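Local structure of serine protease inhibitor 2 (Anopheles gambiae, 3PZF) at residues 137-142 against 148-153; 164-169 against 178-183. The protein inhibits serine proteases of the CLIPB group, preventing phenoloxidase activation and so restraining the melanization immune response in mosquito hemolymph. All coordinates share one frame; numbering follows the deposited sequence. Where two conformers were deposited one is given.

Contact 1 of 2, residues 137-142 against 148-153; sequences EKVSYS and AATINN
V139 and T150 have the nearest CA atoms of residues 137-142 and 148-153, 8.1 Å apart. That spacing leaves room for side chains to meet between the two backbones, and the evidence is of side-chain packing alone. The first segment starts as the end of strand 134-139 and runs on into loop, while the second is helical, as the 2.8 Å bond from N152 N to A148 O attests. E137 and V139, two residues apart on the strand, both direct their CB toward the helix, and T150 points its CB back toward the strand. T150 is touched through its methyl: with chi1 at -64°, CG2 lies anti to the backbone N and projects to the strand, while OG1 is turned back to the carbonyl of Q146, one helical turn earlier. CG2 stands 3.3 Å from OE1 of E137, a close approach of a methyl to a carboxylate oxygen, and 4.3 Å from CG1 of V139, so one methyl serves both strand residues. E137 gets there by extension: CG is anti to its N (chi1 -172°) and the chain stays stretched to CD, crossing that of T150 at a slant; OE2 has a weak hydrogen bond to N111. This is the serpin arrangement in which helix F, here 144-158, follows the edge strand of beta-sheet A and lies across that sheet. The strand pairs in parallel with 105-115 through backbone bonds of E137 and V139. I151 only approaches the strand segment, CD1 stopping 4.7 Å from OH of Y141, short of contact, and packs instead on F113 and I166. The backbone N of Y141 bonds to D115 OD1, and its OH to both the F113 carbonyl and T178 OG1.

Contact 2 of 2, residues 164-169 against 178-183; sequences REIVTP and TLVNVI
I166 and V180 meet tip to tip: CD1 of the isoleucine is 3.9 Å from CG1 of the valine, while their CA atoms are 8.5 Å apart. Both side chains are aimed by their first torsions. I166 is extended, CG1 anti to N (chi1 -169°) and chi2 at 166°, which sends CD1 out to the strand; V180 likewise carries CG1 anti to N and offers it to the loop. I166 also brings CG2 to 4.2 Å from V180 CG1, so both its branches lean on that one methyl. Its approach to V182 is different, a slanting crossing in which CD1 lies 4.2 Å from V182 CG1. The directions from I166 CD1 to the two valine methyls differ by about 69°, so the isoleucine methyl bridges V180 and V182. N181, between these valines, turns its side chain to the other face of the strand, where OD1 bonds to T110. The contact is apolar packing of the irregular 164-169 segment onto buried valines of strand 177-188, in serpin beta-sheet A. I151 and V155 of helix 144-158 also touch I166, helix 45-58 packs against N181 from the other face, and strands 105-115 and 332-341 flank 177-188.

From the N terminus, strand 134-139 leads into contact 1, which closes a short loop of five intervening residues, four of them in helix 144-158. The chain then finishes that helix and returns as an irregular segment to contact 2, which closes the eight residues between 164-169 and 178-183, the last of them already in strand 177-188. The two loops follow in series, neither enclosing the other, with centres about 10 Å apart. They are stitched together by two probable hydrogen bonds: N152 OD1 lies 2.7 Å from I166 N, joining the helix to the return segment, and Y141 OH lies 2.9 Å from T178 OG1. Together they tie helix F and its following loop to beta-sheet A.

Contact 1 of 2, residues 137-142 against 148-153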
loop_
_atom_site.group_PDB
_atom_site.type_symbol
_atom_site.label_atom_id
_atom_site.label_comp_id
_atom_site.label_asym_id
_atom_site.label_seq_id
_atom_site.Cartn_x
_atom_site.Cartn_y
_atom_site.Cartn_z
ATOM N N GLU A 137 5.137 21.030 -5.855
ATOM C CA GLU A 137 4.468 21.972 -6.757
ATOM C C GLU A 137 3.816 23.091 -5.957
ATOM O O GLU A 137 3.294 22.851 -4.876
ATOM C CB GLU A 137 3.401 21.187 -7.509
ATOM C CG GLU A 137 2.714 21.908 -8.638
ATOM C CD GLU A 137 1.793 20.967 -9.397
ATOM O OE1 GLU A 137 0.713 21.414 -9.824
ATOM O OE2 GLU A 137 2.155 19.778 -9.553
ATOM N N LYS A 138 3.814 24.307 -6.498
ATOM C CA LYS A 138 3.202 25.460 -5.831
ATOM C C LYS A 138 1.735 25.574 -6.227
ATOM O O LYS A 138 1.381 25.428 -7.390
ATOM C CB LYS A 138 3.921 26.764 -6.206
ATOM C CG LYS A 138 5.441 26.725 -6.085
ATOM C CD LYS A 138 5.909 26.297 -4.690
ATOM C CE LYS A 138 5.459 27.274 -3.610
ATOM N NZ LYS A 138 5.947 28.655 -3.841
ATOM N N VAL A 139 0.884 25.822 -5.245
ATOM C CA VAL A 139 -0.526 26.075 -5.482
ATOM C C VAL A 139 -0.942 27.226 -4.596
ATOM O O VAL A 139 -0.167 27.683 -3.761
ATOM C CB VAL A 139 -1.382 24.856 -5.116
ATOM C CG1 VAL A 139 -0.983 23.647 -5.966
ATOM C CG2 VAL A 139 -1.237 24.536 -3.632
ATOM N N SER A 140 -2.176 27.694 -4.776
ATOM C CA SER A 140 -2.700 28.765 -3.948
ATOM C C SER A 140 -3.914 28.264 -3.186
ATOM O O SER A 140 -4.996 28.102 -3.759
ATOM C CB SER A 140 -3.110 29.953 -4.808
ATOM O OG SER A 140 -3.655 30.968 -3.991
ATOM N N TYR A 141 -3.748 28.030 -1.888
ATOM C CA TYR A 141 -4.852 27.483 -1.087
ATOM C C TYR A 141 -5.964 28.535 -0.868
ATOM O O TYR A 141 -7.075 28.198 -0.438
ATOM C CB TYR A 141 -4.334 26.928 0.243
ATOM C CG TYR A 141 -3.587 25.612 0.074
ATOM C CD1 TYR A 141 -4.288 24.414 -0.034
ATOM C CD2 TYR A 141 -2.193 25.564 0.003
ATOM C CE1 TYR A 141 -3.627 23.207 -0.192
ATOM C CE2 TYR A 141 -1.519 24.339 -0.171
ATOM C CZ TYR A 141 -2.256 23.166 -0.272
ATOM O OH TYR A 141 -1.651 21.915 -0.432
ATOM N N SER A 142 -5.666 29.791 -1.188
ATOM C CA SER A 142 -6.669 30.847 -1.113
ATOM C C SER A 142 -7.758 30.604 -2.167
ATOM O O SER A 142 -8.787 31.267 -2.182
ATOM C CB SER A 142 -6.016 32.230 -1.285
ATOM O OG SER A 142 -5.599 32.464 -2.625
ATOM N N ALA A 148 -7.905 22.050 -5.572
ATOM C CA ALA A 148 -8.452 20.695 -5.599
ATOM C C ALA A 148 -8.380 20.118 -7.010
ATOM O O ALA A 148 -8.008 18.953 -7.200
ATOM C CB ALA A 148 -9.884 20.681 -5.086
ATOM N N ALA A 149 -8.730 20.940 -7.993
ATOM C CA ALA A 149 -8.656 20.552 -9.399
ATOM C C ALA A 149 -7.225 20.191 -9.786
ATOM O O ALA A 149 -6.984 19.209 -10.491
ATOM C CB ALA A 149 -9.175 21.686 -10.284
ATOM N N THR A 150 -6.272 20.984 -9.323
ATOM C CA THR A 150 -4.887 20.735 -9.661
ATOM C C THR A 150 -4.444 19.393 -9.078
ATOM O O THR A 150 -3.859 18.568 -9.776
ATOM C CB THR A 150 -3.993 21.861 -9.159
ATOM O OG1 THR A 150 -4.342 23.081 -9.843
ATOM C CG2 THR A 150 -2.543 21.531 -9.429
ATOM N N ILE A 151 -4.730 19.179 -7.798
ATOM C CA ILE A 151 -4.338 17.945 -7.131
ATOM C C ILE A 151 -5.030 16.734 -7.768
ATOM O O ILE A 151 -4.402 15.710 -8.004
ATOM C CB ILE A 151 -4.638 18.013 -5.621
ATOM C CG1 ILE A 151 -3.726 19.069 -4.973
ATOM C CG2 ILE A 151 -4.434 16.612 -4.968
ATOM C CD1 ILE A 151 -4.082 19.417 -3.553
ATOM N N ASN A 152 -6.317 16.861 -8.074
ATOM C CA ASN A 152 -7.056 15.739 -8.634
ATOM C C ASN A 152 -6.601 15.392 -10.047
ATOM O O ASN A 152 -6.491 14.214 -10.389
ATOM C CB ASN A 152 -8.563 15.991 -8.548
ATOM C CG ASN A 152 -9.051 15.986 -7.113
ATOM O OD1 ASN A 152 -8.455 15.332 -6.255
ATOM N ND2 ASN A 152 -10.116 16.707 -6.843
ATOM N N ASN A 153 -6.269 16.398 -10.847
ATOM C CA ASN A 153 -5.766 16.130 -12.186
ATOM C C ASN A 153 -4.388 15.465 -12.110
ATOM O O ASN A 153 -4.038 14.656 -12.952
ATOM C CB ASN A 153 -5.720 17.414 -13.023
ATOM C CG ASN A 153 -7.113 17.959 -13.337
ATOM O OD1 ASN A 153 -8.126 17.281 -13.123
ATOM N ND2 ASN A 153 -7.169 19.183 -13.854
#

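Contact 2 of 2, residues 164-169 against 178-183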
loop_
_atom_site.group_PDB
_atom_site.type_symbol
_atom_site.label_atom_id
_atom_site.label_comp_id
_atom_site.label_asym_id
_atom_site.label_seq_id
_atom_site.Cartn_x
_atom_site.Cartn_y
_atom_site.Cartn_z
ATOM N N ARG A 164 -9.179 9.276 -9.949
ATOM C CA ARG A 164 -9.586 10.537 -10.561
ATOM C C ARG A 164 -9.596 11.698 -9.579
ATOM O O ARG A 164 -9.587 12.848 -9.988
ATOM C CB ARG A 164 -11.000 10.398 -11.130
ATOM C CG ARG A 164 -11.167 9.335 -12.202
ATOM C CD ARG A 164 -10.534 9.764 -13.515
ATOM N NE ARG A 164 -10.761 8.777 -14.570
ATOM C CZ ARG A 164 -10.799 9.062 -15.869
ATOM N NH1 ARG A 164 -10.631 10.312 -16.288
ATOM N NH2 ARG A 164 -11.015 8.095 -16.750
ATOM N N GLU A 165 -9.650 11.412 -8.284
ATOM C CA GLU A 165 -9.687 12.491 -7.306
ATOM C C GLU A 165 -9.336 11.973 -5.939
ATOM O O GLU A 165 -9.493 10.784 -5.639
ATOM C CB GLU A 165 -11.071 13.140 -7.238
ATOM C CG GLU A 165 -12.121 12.259 -6.587
ATOM C CD GLU A 165 -12.652 11.196 -7.536
ATOM O OE1 GLU A 165 -12.916 10.050 -7.091
ATOM O OE2 GLU A 165 -12.816 11.518 -8.733
ATOM N N ILE A 166 -8.882 12.882 -5.096
ATOM C CA ILE A 166 -8.491 12.501 -3.762
ATOM C C ILE A 166 -8.874 13.557 -2.731
ATOM O O ILE A 166 -8.971 13.252 -1.551
ATOM C CB ILE A 166 -6.989 12.203 -3.720
ATOM C CG1 ILE A 166 -6.602 11.545 -2.398
ATOM C CG2 ILE A 166 -6.171 13.483 -3.928
ATOM C CD1 ILE A 166 -5.190 10.926 -2.446
ATOM N N VAL A 167 -9.127 14.790 -3.160
ATOM C CA VAL A 167 -9.501 15.823 -2.200
ATOM C C VAL A 167 -10.691 16.642 -2.704
ATOM O O VAL A 167 -10.979 16.676 -3.891
ATOM C CB VAL A 167 -8.335 16.807 -1.897
ATOM C CG1 VAL A 167 -7.133 16.088 -1.272
ATOM C CG2 VAL A 167 -7.931 17.575 -3.161
ATOM N N THR A 168 -11.394 17.275 -1.779
ATOM C CA THR A 168 -12.406 18.272 -2.130
ATOM C C THR A 168 -11.929 19.610 -1.587
ATOM O O THR A 168 -11.043 19.639 -0.742
ATOM C CB THR A 168 -13.765 17.934 -1.492
ATOM O OG1 THR A 168 -13.641 17.984 -0.066
ATOM C CG2 THR A 168 -14.244 16.549 -1.929
ATOM N N PRO A 169 -12.501 20.727 -2.061
ATOM C CA PRO A 169 -12.107 22.003 -1.455
ATOM C C PRO A 169 -12.161 21.970 0.083
ATOM O O PRO A 169 -11.299 22.556 0.748
ATOM C CB PRO A 169 -13.131 22.987 -2.030
ATOM C CG PRO A 169 -13.458 22.407 -3.385
ATOM C CD PRO A 169 -13.437 20.908 -3.188
ATOM N N THR A 178 0.137 20.156 1.669
ATOM C CA THR A 178 -0.575 18.885 1.639
ATOM C C THR A 178 0.335 17.896 0.933
ATOM O O THR A 178 0.909 18.206 -0.105
ATOM C CB THR A 178 -1.909 18.981 0.891
ATOM O OG1 THR A 178 -2.732 19.995 1.500
ATOM C CG2 THR A 178 -2.671 17.662 0.966
ATOM N N LEU A 179 0.495 16.717 1.518
ATOM C CA LEU A 179 1.413 15.736 0.982
ATOM C C LEU A 179 0.506 14.636 0.466
ATOM O O LEU A 179 -0.291 14.105 1.233
ATOM C CB LEU A 179 2.318 15.204 2.097
ATOM C CG LEU A 179 3.270 14.057 1.746
ATOM C CD1 LEU A 179 4.112 14.361 0.516
ATOM C CD2 LEU A 179 4.194 13.737 2.938
ATOM N N VAL A 180 0.628 14.294 -0.817
ATOM C CA VAL A 180 -0.314 13.372 -1.464
ATOM C C VAL A 180 0.468 12.227 -2.060
ATOM O O VAL A 180 1.482 12.451 -2.698
ATOM C CB VAL A 180 -1.093 14.092 -2.591
ATOM C CG1 VAL A 180 -2.049 13.115 -3.295
ATOM C CG2 VAL A 180 -1.881 15.247 -2.023
ATOM N N ASN A 181 0.012 10.998 -1.830
ATOM C CA ASN A 181 0.617 9.840 -2.440
ATOM C C ASN A 181 -0.443 8.946 -3.074
ATOM O O ASN A 181 -1.486 8.693 -2.485
ATOM C CB ASN A 181 1.391 9.025 -1.404
ATOM C CG ASN A 181 1.894 7.710 -1.962
ATOM O OD1 ASN A 181 2.932 7.652 -2.632
ATOM N ND2 ASN A 181 1.160 6.660 -1.711
ATOM N N VAL A 182 -0.159 8.470 -4.278
ATOM C CA VAL A 182 -1.030 7.507 -4.935
ATOM C C VAL A 182 -0.172 6.400 -5.532
ATOM O O VAL A 182 1.034 6.540 -5.718
ATOM C CB VAL A 182 -1.925 8.138 -6.043
ATOM C CG1 VAL A 182 -2.909 9.149 -5.437
ATOM C CG2 VAL A 182 -1.075 8.825 -7.098
ATOM N N ILE A 183 -0.811 5.276 -5.823
ATOM C CA ILE A 183 -0.103 4.138 -6.379
ATOM C C ILE A 183 -1.017 3.467 -7.381
ATOM O O ILE A 183 -2.241 3.522 -7.239
ATOM C CB ILE A 183 0.299 3.127 -5.306
ATOM C CG1 ILE A 183 1.185 2.038 -5.932
ATOM C CG2 ILE A 183 -0.964 2.532 -4.657
ATOM C CD1 ILE A 183 1.808 1.077 -4.903
#